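Local coordinates for protein thermostable carboxypeptidase 1 (Pyrococcus furiosus, PDB 1KA2) that removes amino acids one after another from the C-terminus of peptides as a cobalt-dependent, homodimeric metallocarboxypeptidase of family M32 with broad specificity, at residues 44-47 / 48-52; 56-59 / 60-64; 92-95 / 96-100; 102-105 / 106-109; 138-141 / 142-146. All blocks are in the same frame, centred on the assembly; numbering follows the deposited sequence.

Contact 1: 44-47 / 48-52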
loop_
_atom_site.group_PDB
_atom_site.type_symbol
_atom_site.label_atom_id
_atom_site.label_comp_id
_atom_site.label_asym_id
_atom_site.label_seq_id
_atom_site.Cartn_x
_atom_site.Cartn_y
_atom_site.Cartn_z
ATOM N N LEU A 44 -8.628 3.642 -11.792
ATOM C CA LEU A 44 -8.022 4.411 -12.869
ATOM C C LEU A 44 -6.724 5.094 -12.444
ATOM O O LEU A 44 -5.743 5.065 -13.174
ATOM C CB LEU A 44 -8.977 5.468 -13.416
ATOM C CG LEU A 44 -8.297 6.373 -14.453
ATOM C CD1 LEU A 44 -7.759 5.523 -15.607
ATOM C CD2 LEU A 44 -9.282 7.414 -14.970
ATOM N N GLU A 45 -6.718 5.703 -11.263
ATOM C CA GLU A 45 -5.528 6.398 -10.798
ATOM C C GLU A 45 -4.430 5.413 -10.394
ATOM O O GLU A 45 -3.248 5.662 -10.631
ATOM C CB GLU A 45 -5.916 7.360 -9.669
ATOM C CG GLU A 45 -6.809 8.496 -10.211
ATOM C CD GLU A 45 -7.532 9.285 -9.131
ATOM O OE1 GLU A 45 -8.381 8.688 -8.443
ATOM O OE2 GLU A 45 -7.263 10.503 -8.978
ATOM N N ARG A 46 -4.819 4.282 -9.814
ATOM C CA ARG A 46 -3.843 3.264 -9.453
ATOM C C ARG A 46 -3.165 2.784 -10.740
ATOM O O ARG A 46 -1.935 2.705 -10.808
ATOM C CB ARG A 46 -4.533 2.091 -8.745
ATOM C CG ARG A 46 -3.609 0.914 -8.353
ATOM C CD ARG A 46 -2.375 1.377 -7.577
ATOM N NE ARG A 46 -2.772 2.200 -6.447
ATOM C CZ ARG A 46 -3.203 1.737 -5.280
ATOM N NH1 ARG A 46 -3.281 0.429 -5.061
ATOM N NH2 ARG A 46 -3.602 2.592 -4.345
ATOM N N SER A 47 -3.968 2.515 -11.767
ATOM C CA SER A 47 -3.470 2.016 -13.056
ATOM C C SER A 47 -2.458 2.930 -13.735
ATOM O O SER A 47 -1.417 2.467 -14.194
ATOM C CB SER A 47 -4.640 1.751 -14.022
ATOM O OG SER A 47 -4.987 2.930 -14.741
ATOM N N VAL A 48 -2.756 4.223 -13.811
ATOM C CA VAL A 48 -1.828 5.156 -14.439
ATOM C C VAL A 48 -0.549 5.238 -13.606
ATOM O O VAL A 48 0.545 5.359 -14.152
ATOM C CB VAL A 48 -2.449 6.569 -14.574
ATOM C CG1 VAL A 48 -3.480 6.597 -15.682
ATOM C CG2 VAL A 48 -3.108 6.944 -13.283
ATOM N N ALA A 49 -0.679 5.174 -12.286
ATOM C CA ALA A 49 0.508 5.224 -11.424
ATOM C C ALA A 49 1.368 3.982 -11.676
ATOM O O ALA A 49 2.590 4.070 -11.789
ATOM C CB ALA A 49 0.107 5.302 -9.945
ATOM N N GLN A 50 0.727 2.821 -11.766
ATOM C CA GLN A 50 1.465 1.583 -12.034
ATOM C C GLN A 50 2.170 1.683 -13.382
ATOM O O GLN A 50 3.318 1.255 -13.525
ATOM C CB GLN A 50 0.521 0.390 -12.048
ATOM C CG GLN A 50 0.023 -0.007 -10.693
ATOM C CD GLN A 50 -0.964 -1.142 -10.775
ATOM O OE1 GLN A 50 -1.963 -1.055 -11.495
ATOM N NE2 GLN A 50 -0.700 -2.214 -10.039
ATOM N N GLY A 51 1.486 2.267 -14.365
ATOM C CA GLY A 51 2.071 2.408 -15.688
ATOM C C GLY A 51 3.262 3.359 -15.785
ATOM O O GLY A 51 4.268 3.051 -16.429
ATOM N N GLU A 52 3.156 4.523 -15.157
ATOM C CA GLU A 52 4.245 5.487 -15.198
ATOM C C GLU A 52 5.515 4.893 -14.580
ATOM O O GLU A 52 6.614 5.083 -15.107
ATOM C CB GLU A 52 3.839 6.760 -14.454
ATOM C CG GLU A 52 2.750 7.582 -15.123
ATOM C CD GLU A 52 3.203 8.197 -16.449
ATOM O OE1 GLU A 52 4.406 8.475 -16.612
ATOM O OE2 GLU A 52 2.352 8.417 -17.328
#
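With CG trans to its backbone N (chi1 178°) and further bends at chi2 and chi3, Arg46 crosses its chain at a slant over that of Gln50, whose CG lies trans to the carbonyl carbon (chi1 -73°). The two side chains meet one helical turn apart: Arg46 CG is 4.1 Å from Gln50 OE1. The touching atoms of the arginine are CG and CD; the guanidinium and amide planes stand 79° apart. Beneath them Gln50 N donates to Arg46 O at 2.8 Å, almost in line with the carbonyl. Leu44 O is gripped twice from the same face of its plane, by Val48 N at 3.2 Å and by Ser47 OG at 2.8 Å, the serine hydroxyl folding back onto its own helix. Leu44 CD1 and Val48 CG1 touch loosely at 4.4 Å. The polar ends are held by partners beyond the turn: Arg46 makes a salt bridge with Asp33 of helix 8-36 and a hydrogen bond from NE to His25 of the second subunit, while the Glu45 carboxylate takes the backbone N-H groups of Ile246 and Arg247 of that subunit. The arrangement is that of regular i to i+4 alpha-helical packing, here in a helix at the dimer interface.

Contact 2: 56-59 / 60-64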
loop_
_atom_site.group_PDB
_atom_site.type_symbol
_atom_site.label_atom_id
_atom_site.label_comp_id
_atom_site.label_asym_id
_atom_site.label_seq_id
_atom_site.Cartn_x
_atom_site.Cartn_y
_atom_site.Cartn_z
ATOM N N LEU A 56 9.223 4.074 -15.978
ATOM C CA LEU A 56 10.346 4.703 -15.304
ATOM C C LEU A 56 11.381 3.642 -14.982
ATOM O O LEU A 56 12.580 3.821 -15.214
ATOM C CB LEU A 56 9.883 5.376 -14.005
ATOM C CG LEU A 56 10.616 6.644 -13.550
ATOM C CD1 LEU A 56 10.236 6.939 -12.095
ATOM C CD2 LEU A 56 12.123 6.473 -13.687
ATOM N N SER A 57 10.895 2.529 -14.448
ATOM C CA SER A 57 11.743 1.410 -14.070
ATOM C C SER A 57 12.585 0.920 -15.255
ATOM O O SER A 57 13.810 0.810 -15.153
ATOM C CB SER A 57 10.867 0.277 -13.538
ATOM O OG SER A 57 11.631 -0.622 -12.770
ATOM N N HIS A 58 11.910 0.628 -16.366
ATOM C CA HIS A 58 12.533 0.154 -17.603
ATOM C C HIS A 58 13.579 1.159 -18.080
ATOM O O HIS A 58 14.644 0.786 -18.571
ATOM C CB HIS A 58 11.451 -0.019 -18.687
ATOM C CG HIS A 58 11.979 -0.447 -20.028
ATOM N ND1 HIS A 58 12.436 -1.724 -20.280
ATOM C CD2 HIS A 58 12.090 0.227 -21.197
ATOM C CE1 HIS A 58 12.800 -1.819 -21.547
ATOM N NE2 HIS A 58 12.600 -0.648 -22.126
ATOM N N GLU A 59 13.255 2.439 -17.938
ATOM C CA GLU A 59 14.153 3.504 -18.344
ATOM C C GLU A 59 15.440 3.474 -17.523
ATOM O O GLU A 59 16.532 3.620 -18.066
ATOM C CB GLU A 59 13.456 4.852 -18.180
ATOM C CG GLU A 59 14.252 6.032 -18.692
ATOM C CD GLU A 59 13.494 7.341 -18.570
ATOM O OE1 GLU A 59 12.423 7.478 -19.214
ATOM O OE2 GLU A 59 13.974 8.230 -17.826
ATOM N N LEU A 60 15.305 3.275 -16.214
ATOM C CA LEU A 60 16.463 3.230 -15.319
ATOM C C LEU A 60 17.333 1.993 -15.561
ATOM O O LEU A 60 18.562 2.056 -15.494
ATOM C CB LEU A 60 15.996 3.252 -13.854
ATOM C CG LEU A 60 15.343 4.531 -13.312
ATOM C CD1 LEU A 60 14.886 4.314 -11.873
ATOM C CD2 LEU A 60 16.329 5.682 -13.368
ATOM N N LEU A 61 16.695 0.861 -15.831
ATOM C CA LEU A 61 17.430 -0.367 -16.074
ATOM C C LEU A 61 18.274 -0.271 -17.340
ATOM O O LEU A 61 19.350 -0.863 -17.424
ATOM C CB LEU A 61 16.464 -1.546 -16.204
ATOM C CG LEU A 61 17.101 -2.930 -16.347
ATOM C CD1 LEU A 61 17.847 -3.274 -15.054
ATOM C CD2 LEU A 61 16.026 -3.968 -16.633
ATOM N N LEU A 62 17.792 0.481 -18.323
ATOM C CA LEU A 62 18.514 0.605 -19.582
ATOM C C LEU A 62 19.295 1.905 -19.752
ATOM O O LEU A 62 19.716 2.241 -20.854
ATOM C CB LEU A 62 17.546 0.408 -20.755
ATOM C CG LEU A 62 17.171 -1.030 -21.139
ATOM C CD1 LEU A 62 16.792 -1.826 -19.910
ATOM C CD2 LEU A 62 16.019 -1.006 -22.139
ATOM N N HIS A 63 19.497 2.637 -18.664
ATOM C CA HIS A 63 20.255 3.878 -18.751
ATOM C C HIS A 63 21.696 3.515 -19.133
ATOM O O HIS A 63 22.247 2.542 -18.627
ATOM C CB HIS A 63 20.230 4.602 -17.405
ATOM C CG HIS A 63 20.739 6.007 -17.469
ATOM N ND1 HIS A 63 22.056 6.310 -17.738
ATOM C CD2 HIS A 63 20.097 7.191 -17.337
ATOM C CE1 HIS A 63 22.203 7.623 -17.771
ATOM N NE2 HIS A 63 21.030 8.180 -17.531
ATOM N N PRO A 64 22.321 4.287 -20.039
ATOM C CA PRO A 64 23.702 4.003 -20.459
ATOM C C PRO A 64 24.654 3.732 -19.290
ATOM O O PRO A 64 25.454 2.793 -19.328
ATOM C CB PRO A 64 24.085 5.256 -21.240
ATOM C CG PRO A 64 22.778 5.674 -21.848
ATOM C CD PRO A 64 21.813 5.504 -20.695
#
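Helical hydrogen bonds link Leu56-Glu59 to the following residues until helix 43-61 ends: Leu60 N donates to Leu56 O and Leu61 N to Ser57 O, both at 3.0 Å. At this C-terminal end the pattern slackens. Leu62, the first residue to leave helical torsions (phi -102°, psi 15°), sends its N to His58 O at 3.2 Å and, weakly, to Glu59 O, so one N-H is shared between two carbonyls. His63 then stands as N-cap of helix 64-74, its ND1 accepting from the backbone N of Glu65. Among the side chains, Leu56 CD2 rests 3.8 Å from Leu60 CG, the two leucines meeting at a slant, and both also pack on Ile23 of helix 8-36. Cutting Leu60 back to an alanine is likely to leave Leu56 CD2 without its neighbour one turn on and open a gap against Ile20 and Ile23. Glu59 instead runs outward as an extended chain to a salt bridge with Arg19 of the second subunit, and Leu56 packs against Leu56 of that subunit, which places this helix end at the dimer interface. On another side of the helix, CG of His58 lies trans to the backbone N (chi1 177°), which lets the imidazole lie beside Leu62. There Leu62 CD2 approaches the ring obliquely, 3.4 Å from both His58 CE1 and His58 NE2.

Contact 3: 92-95 / 96-100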
loop_
_atom_site.group_PDB
_atom_site.type_symbol
_atom_site.label_atom_id
_atom_site.label_comp_id
_atom_site.label_asym_id
_atom_site.label_seq_id
_atom_site.Cartn_x
_atom_site.Cartn_y
_atom_site.Cartn_z
ATOM N N ARG A 92 20.854 -10.618 -17.723
ATOM C CA ARG A 92 19.649 -11.224 -18.286
ATOM C C ARG A 92 18.498 -10.215 -18.372
ATOM O O ARG A 92 17.721 -10.229 -19.335
ATOM C CB ARG A 92 19.227 -12.420 -17.437
ATOM C CG ARG A 92 17.915 -13.072 -17.845
ATOM C CD ARG A 92 17.538 -14.189 -16.879
ATOM N NE ARG A 92 16.111 -14.502 -16.933
ATOM C CZ ARG A 92 15.530 -15.272 -17.849
ATOM N NH1 ARG A 92 16.247 -15.839 -18.814
ATOM N NH2 ARG A 92 14.217 -15.458 -17.801
ATOM N N SER A 93 18.390 -9.336 -17.377
ATOM C CA SER A 93 17.324 -8.338 -17.367
ATOM C C SER A 93 17.526 -7.284 -18.437
ATOM O O SER A 93 16.604 -6.975 -19.189
ATOM C CB SER A 93 17.237 -7.646 -16.010
ATOM O OG SER A 93 16.854 -8.547 -14.995
ATOM N N ILE A 94 18.726 -6.711 -18.488
ATOM C CA ILE A 94 19.031 -5.689 -19.477
ATOM C C ILE A 94 18.850 -6.284 -20.865
ATOM O O ILE A 94 18.336 -5.628 -21.765
ATOM C CB ILE A 94 20.472 -5.177 -19.324
ATOM C CG1 ILE A 94 20.581 -4.363 -18.032
ATOM C CG2 ILE A 94 20.883 -4.357 -20.554
ATOM C CD1 ILE A 94 21.993 -3.886 -17.719
ATOM N N ARG A 95 19.263 -7.536 -21.016
ATOM C CA ARG A 95 19.139 -8.235 -22.286
ATOM C C ARG A 95 17.663 -8.354 -22.652
ATOM O O ARG A 95 17.232 -7.874 -23.700
ATOM C CB ARG A 95 19.763 -9.634 -22.191
ATOM C CG ARG A 95 20.194 -10.201 -23.542
ATOM C CD ARG A 95 20.641 -11.659 -23.468
ATOM N NE ARG A 95 19.511 -12.588 -23.500
ATOM C CZ ARG A 95 18.703 -12.748 -24.546
ATOM N NH1 ARG A 95 18.895 -12.043 -25.656
ATOM N NH2 ARG A 95 17.701 -13.615 -24.481
ATOM N N ILE A 96 16.881 -8.985 -21.784
ATOM C CA ILE A 96 15.457 -9.151 -22.045
ATOM C C ILE A 96 14.770 -7.822 -22.298
ATOM O O ILE A 96 13.973 -7.699 -23.219
ATOM C CB ILE A 96 14.745 -9.821 -20.873
ATOM C CG1 ILE A 96 15.333 -11.203 -20.624
ATOM C CG2 ILE A 96 13.261 -9.919 -21.171
ATOM C CD1 ILE A 96 14.817 -11.847 -19.358
ATOM N N ALA A 97 15.081 -6.827 -21.475
ATOM C CA ALA A 97 14.475 -5.512 -21.612
ATOM C C ALA A 97 14.753 -4.823 -22.949
ATOM O O ALA A 97 13.885 -4.139 -23.485
ATOM C CB ALA A 97 14.917 -4.616 -20.462
ATOM N N ARG A 98 15.953 -4.983 -23.499
ATOM C CA ARG A 98 16.234 -4.323 -24.772
ATOM C C ARG A 98 15.974 -5.166 -26.020
ATOM O O ARG A 98 16.299 -4.747 -27.128
ATOM C CB ARG A 98 17.672 -3.794 -24.802
ATOM C CG ARG A 98 18.752 -4.829 -24.577
ATOM C CD ARG A 98 20.127 -4.172 -24.644
ATOM N NE ARG A 98 21.188 -5.044 -24.141
ATOM C CZ ARG A 98 22.482 -4.730 -24.156
ATOM N NH1 ARG A 98 22.874 -3.563 -24.654
ATOM N NH2 ARG A 98 23.383 -5.575 -23.658
ATOM N N ALA A 99 15.383 -6.345 -25.838
ATOM C CA ALA A 99 15.075 -7.230 -26.960
ATOM C C ALA A 99 13.859 -6.700 -27.713
ATOM O O ALA A 99 13.765 -6.828 -28.939
ATOM C CB ALA A 99 14.798 -8.641 -26.451
ATOM N N PHE A 100 12.939 -6.094 -26.966
ATOM C CA PHE A 100 11.708 -5.552 -27.533
ATOM C C PHE A 100 11.766 -4.076 -27.912
ATOM O O PHE A 100 12.060 -3.218 -27.080
ATOM C CB PHE A 100 10.545 -5.735 -26.550
ATOM C CG PHE A 100 10.183 -7.174 -26.267
ATOM C CD1 PHE A 100 9.230 -7.474 -25.295
ATOM C CD2 PHE A 100 10.789 -8.220 -26.958
ATOM C CE1 PHE A 100 8.887 -8.794 -25.014
ATOM C CE2 PHE A 100 10.454 -9.538 -26.684
ATOM C CZ PHE A 100 9.503 -9.831 -25.714
#
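Ile96 CD1 sits over the centre of one face of the Arg92 guanidinium, 3.7 Å above its plane, and Ile96 CD1 is also 3.7 Å from Arg92 CG. A similar contact is made by Ile94 and Arg98: Ile94 CG2 covers one face of the Arg98 guanidinium, displaced toward its rim, with Arg98 NE 3.7 Å away. Both arginines have chains extended from CG to NE, but Arg98 CG is wedged between backbone N and carbonyl carbon (chi1 58°), which leads its chain past Ile94 O and back over that isoleucine. Behind the side chains, Ala97 N donates to Ser93 O at 2.8 Å and Arg98 N to Ile94 O at 3.0 Å, with a weak second bond to Arg95 O near the helix end. Farther out, Arg92 NH1 forms a salt bridge with Asp161, a bond that would hold the guanidinium in place over the isoleucine. A leucine in place of Arg92 would probably leave Asp161 without this cationic mate and Ile96 CD1 without the flat group it covers. Ile94 faces Phe66, Val67 and Val70 of helix 64-74, Ala97 meets His58 and Leu61 of helix 43-61, and beyond them Ala99 and Phe100 reach Leu149 on helix 132-149.

Contact 4: 102-105 / 106-109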
loop_
_atom_site.group_PDB
_atom_site.type_symbol
_atom_site.label_atom_id
_atom_site.label_comp_id
_atom_site.label_asym_id
_atom_site.label_seq_id
_atom_site.Cartn_x
_atom_site.Cartn_y
_atom_site.Cartn_z
ATOM N N PRO A 102 10.646 -0.377 -28.442
ATOM C CA PRO A 102 9.618 0.361 -27.705
ATOM C C PRO A 102 8.255 0.324 -28.404
ATOM O O PRO A 102 7.214 0.363 -27.752
ATOM C CB PRO A 102 10.202 1.776 -27.602
ATOM C CG PRO A 102 11.178 1.848 -28.744
ATOM C CD PRO A 102 11.811 0.478 -28.707
ATOM N N GLU A 103 8.254 0.242 -29.729
ATOM C CA GLU A 103 6.983 0.183 -30.430
ATOM C C GLU A 103 6.292 -1.147 -30.183
ATOM O O GLU A 103 5.067 -1.200 -30.039
ATOM C CB GLU A 103 7.161 0.398 -31.936
ATOM C CG GLU A 103 7.013 1.853 -32.343
ATOM C CD GLU A 103 5.755 2.502 -31.768
ATOM O OE1 GLU A 103 5.027 1.844 -30.992
ATOM O OE2 GLU A 103 5.492 3.681 -32.086
ATOM N N PHE A 104 7.084 -2.213 -30.124
ATOM C CA PHE A 104 6.553 -3.544 -29.901
ATOM C C PHE A 104 5.978 -3.663 -28.493
ATOM O O PHE A 104 4.905 -4.240 -28.300
ATOM C CB PHE A 104 7.646 -4.581 -30.104
ATOM C CG PHE A 104 7.158 -5.998 -30.013
ATOM C CD1 PHE A 104 6.247 -6.495 -30.938
ATOM C CD2 PHE A 104 7.630 -6.846 -29.016
ATOM C CE1 PHE A 104 5.816 -7.809 -30.876
ATOM C CE2 PHE A 104 7.206 -8.161 -28.947
ATOM C CZ PHE A 104 6.297 -8.645 -29.882
ATOM N N ILE A 105 6.700 -3.125 -27.513
ATOM C CA ILE A 105 6.236 -3.149 -26.135
ATOM C C ILE A 105 4.882 -2.455 -26.093
ATOM O O ILE A 105 3.996 -2.844 -25.338
ATOM C CB ILE A 105 7.217 -2.416 -25.190
ATOM C CG1 ILE A 105 8.470 -3.271 -24.997
ATOM C CG2 ILE A 105 6.543 -2.124 -23.854
ATOM C CD1 ILE A 105 9.448 -2.701 -23.994
ATOM N N ARG A 106 4.725 -1.431 -26.923
ATOM C CA ARG A 106 3.479 -0.684 -26.988
ATOM C C ARG A 106 2.379 -1.561 -27.578
ATOM O O ARG A 106 1.309 -1.722 -26.983
ATOM C CB ARG A 106 3.665 0.564 -27.850
ATOM C CG ARG A 106 2.481 1.498 -27.854
ATOM C CD ARG A 106 1.793 1.491 -29.195
ATOM N NE ARG A 106 2.611 2.040 -30.272
ATOM C CZ ARG A 106 2.215 3.034 -31.061
ATOM N NH1 ARG A 106 1.023 3.587 -30.877
ATOM N NH2 ARG A 106 2.984 3.440 -32.061
ATOM N N GLU A 107 2.652 -2.132 -28.747
ATOM C CA GLU A 107 1.688 -2.988 -29.423
ATOM C C GLU A 107 1.151 -4.046 -28.456
ATOM O O GLU A 107 -0.060 -4.224 -28.330
ATOM C CB GLU A 107 2.348 -3.654 -30.639
ATOM C CG GLU A 107 1.397 -4.483 -31.492
ATOM C CD GLU A 107 2.086 -5.162 -32.666
ATOM O OE1 GLU A 107 1.392 -5.874 -33.424
ATOM O OE2 GLU A 107 3.314 -4.992 -32.838
ATOM N N VAL A 108 2.058 -4.729 -27.766
ATOM C CA VAL A 108 1.685 -5.771 -26.815
ATOM C C VAL A 108 0.792 -5.265 -25.685
ATOM O O VAL A 108 -0.215 -5.890 -25.360
ATOM C CB VAL A 108 2.940 -6.444 -26.212
ATOM C CG1 VAL A 108 2.563 -7.271 -24.985
ATOM C CG2 VAL A 108 3.592 -7.340 -27.258
ATOM N N SER A 109 1.163 -4.142 -25.082
ATOM C CA SER A 109 0.356 -3.577 -24.008
ATOM C C SER A 109 -1.051 -3.322 -24.522
ATOM O O SER A 109 -2.031 -3.752 -23.916
ATOM C CB SER A 109 0.957 -2.262 -23.508
ATOM O OG SER A 109 2.022 -2.498 -22.608
#
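Glu103 and Arg106 form an i to i+3 salt bridge in the first turns of helix 102-124. Arg106 can be followed outward from its backbone. CB lies 3.1 Å from Glu103 O. CG sets off trans to the backbone N (chi1 -173°), and bends at chi2 and chi3 then fold the chain back beside the glutamate, which points the same way. CD passes Glu103 OE1 at 3.7 Å, and NE donates to that same oxygen, which it meets on the syn side and close to the guanidinium plane. NH2 turns to Glu103 OE2 in a weaker, more bent bond. Carboxylate and guanidinium are thus nearly coplanar, 23° apart, in a two-pronged pairing along one edge of the arginine. Its remaining nitrogen, NH1, makes a long, weak ion pair with Glu110.

On another face of the helix, Phe104 carries the apolar part of the contact. Its ring lies under Val108 CG2, which makes a CH-pi contact over the face, 4.1 Å from the ring centroid and offset toward the rim. The straight backbone bond from Val108 N to Phe104 O, 2.9 Å, keeps the two residues one turn apart. The ring also meets Phe100 edge-to-face and Tyr148 obliquely, tying the start of this helix to helices 81-99 and 132-149. Glu107 stretches out fully to a salt bridge with Arg144 of helix 132-149. Its carboxylate stands at 89° to the phenylalanine ring, and Glu107 OE2, the oxygen of that bridge, is 3.8 Å from Phe104 CD1.

Contact 5: 138-141 / 142-146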
loop_
_atom_site.group_PDB
_atom_site.type_symbol
_atom_site.label_atom_id
_atom_site.label_comp_id
_atom_site.label_asym_id
_atom_site.label_seq_id
_atom_site.Cartn_x
_atom_site.Cartn_y
_atom_site.Cartn_z
ATOM N N ILE A 138 -2.447 -12.342 -30.651
ATOM C CA ILE A 138 -1.510 -12.723 -29.603
ATOM C C ILE A 138 -0.552 -13.808 -30.085
ATOM O O ILE A 138 0.591 -13.874 -29.639
ATOM C CB ILE A 138 -2.271 -13.160 -28.325
ATOM C CG1 ILE A 138 -2.947 -11.927 -27.707
ATOM C CG2 ILE A 138 -1.321 -13.806 -27.335
ATOM C CD1 ILE A 138 -3.666 -12.184 -26.421
ATOM N N ILE A 139 -0.997 -14.651 -31.011
ATOM C CA ILE A 139 -0.114 -15.684 -31.539
ATOM C C ILE A 139 0.982 -15.004 -32.363
ATOM O O ILE A 139 2.162 -15.356 -32.271
ATOM C CB ILE A 139 -0.895 -16.703 -32.410
ATOM C CG1 ILE A 139 -1.650 -17.679 -31.497
ATOM C CG2 ILE A 139 0.057 -17.476 -33.313
ATOM C CD1 ILE A 139 -2.671 -18.544 -32.208
ATOM N N SER A 140 0.596 -14.005 -33.149
ATOM C CA SER A 140 1.568 -13.295 -33.964
ATOM C C SER A 140 2.588 -12.572 -33.087
ATOM O O SER A 140 3.770 -12.539 -33.410
ATOM C CB SER A 140 0.875 -12.282 -34.879
ATOM O OG SER A 140 1.824 -11.656 -35.738
ATOM N N LEU A 141 2.129 -11.986 -31.985
ATOM C CA LEU A 141 3.023 -11.275 -31.067
ATOM C C LEU A 141 4.014 -12.245 -30.410
ATOM O O LEU A 141 5.191 -11.923 -30.239
ATOM C CB LEU A 141 2.212 -10.550 -29.988
ATOM C CG LEU A 141 1.233 -9.466 -30.461
ATOM C CD1 LEU A 141 0.458 -8.941 -29.259
ATOM C CD2 LEU A 141 1.981 -8.325 -31.160
ATOM N N ALA A 142 3.529 -13.432 -30.046
ATOM C CA ALA A 142 4.370 -14.452 -29.428
ATOM C C ALA A 142 5.515 -14.867 -30.361
ATOM O O ALA A 142 6.669 -14.953 -29.939
ATOM C CB ALA A 142 3.532 -15.669 -29.067
ATOM N N LYS A 143 5.190 -15.131 -31.625
ATOM C CA LYS A 143 6.206 -15.527 -32.599
ATOM C C LYS A 143 7.213 -14.396 -32.761
ATOM O O LYS A 143 8.423 -14.623 -32.693
ATOM C CB LYS A 143 5.563 -15.859 -33.948
ATOM C CG LYS A 143 4.739 -17.143 -33.958
ATOM C CD LYS A 143 3.650 -17.079 -35.024
ATOM C CE LYS A 143 3.832 -18.118 -36.115
ATOM N NZ LYS A 143 3.709 -19.504 -35.598
ATOM N N ARG A 144 6.722 -13.175 -32.963
ATOM C CA ARG A 144 7.628 -12.037 -33.108
ATOM C C ARG A 144 8.558 -12.015 -31.894
ATOM O O ARG A 144 9.773 -11.926 -32.041
ATOM C CB ARG A 144 6.864 -10.700 -33.159
ATOM C CG ARG A 144 5.820 -10.556 -34.266
ATOM C CD ARG A 144 6.261 -9.602 -35.369
ATOM N NE ARG A 144 6.645 -8.262 -34.908
ATOM C CZ ARG A 144 5.812 -7.333 -34.439
ATOM N NH1 ARG A 144 4.512 -7.573 -34.345
ATOM N NH2 ARG A 144 6.280 -6.142 -34.087
ATOM N N ALA A 145 7.973 -12.106 -30.698
ATOM C CA ALA A 145 8.734 -12.070 -29.448
ATOM C C ALA A 145 9.835 -13.113 -29.414
ATOM O O ALA A 145 10.942 -12.847 -28.939
ATOM C CB ALA A 145 7.797 -12.255 -28.253
ATOM N N ALA A 146 9.529 -14.302 -29.917
ATOM C CA ALA A 146 10.512 -15.369 -29.950
ATOM C C ALA A 146 11.688 -14.938 -30.828
ATOM O O ALA A 146 12.849 -15.180 -30.486
ATOM C CB ALA A 146 9.882 -16.650 -30.487
#
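Side-chain packing comes first along Ile139 and Lys143, whose side chains run side by side in the same direction, with Ile139 CG2 4.0 Å from Lys143 CD. The lysine contributes its methylenes here: CG and CD also lie over Ile139 O, each at 3.6 Å, before bends at chi3 and chi4 take the amine off the helix. Leu141 and Arg144 meet more loosely, Leu141 CD2 coming obliquely to the guanidinium at 4.1 Å from Arg144 NH1. Ala142 adds a short side chain, its CB 3.5 Å from Ile138 O.

Hydrogen bonding across the contact is all backbone. Ala142 N, Lys143 N, Arg144 N and Ala145 N donate in turn to the carbonyls of Ile138, Ile139, Ser140 and Leu141, the last at 2.8 Å, in an unbroken i to i+4 run.

Charged groups find partners on, or just past, neighbouring helices. Lys143 NZ donates to Met373 O and Glu376 O, so the amine ties this helix to the end of helix 359-375 and the residue just beyond. Arg144, with CG trans to the carbonyl carbon (chi1 -58°) and its chain bent at chi2 and chi3, turns its guanidinium toward helix 102-124, where NH1 bridges to Glu107.

Different faces of the helix meet different neighbours: Ile138 and Leu141 pack on helix 102-124, Ile139 and Ala142 on helix 359-375, and Ala142 and Ala146 on helix 155-163. This is in keeping with a helix packed against three others, as expected in the predominantly alpha-helical fold of this M32 peptidase.

How the contacts relate
All five are local helical contacts, two of them at helix ends, but their settings differ. Contact 5 is buried among helices, contact 1 partly buried, and contacts 2, 3 and 4 lie at the surface. Contacts 1 and 2 share helix 43-61, their centres about 18 Å apart, and are the two that touch the second subunit; some of their charged side chains reach across the dimer, Arg46 also pairing within the chain, as those of contacts 3 to 5 do. Contact 3 packs on contact 2 through Ala97, and Phe100 carries it to contacts 4 and 5. Contacts 4 and 5 are joined by a salt bridge and by Phe104 against Leu141 and Arg144.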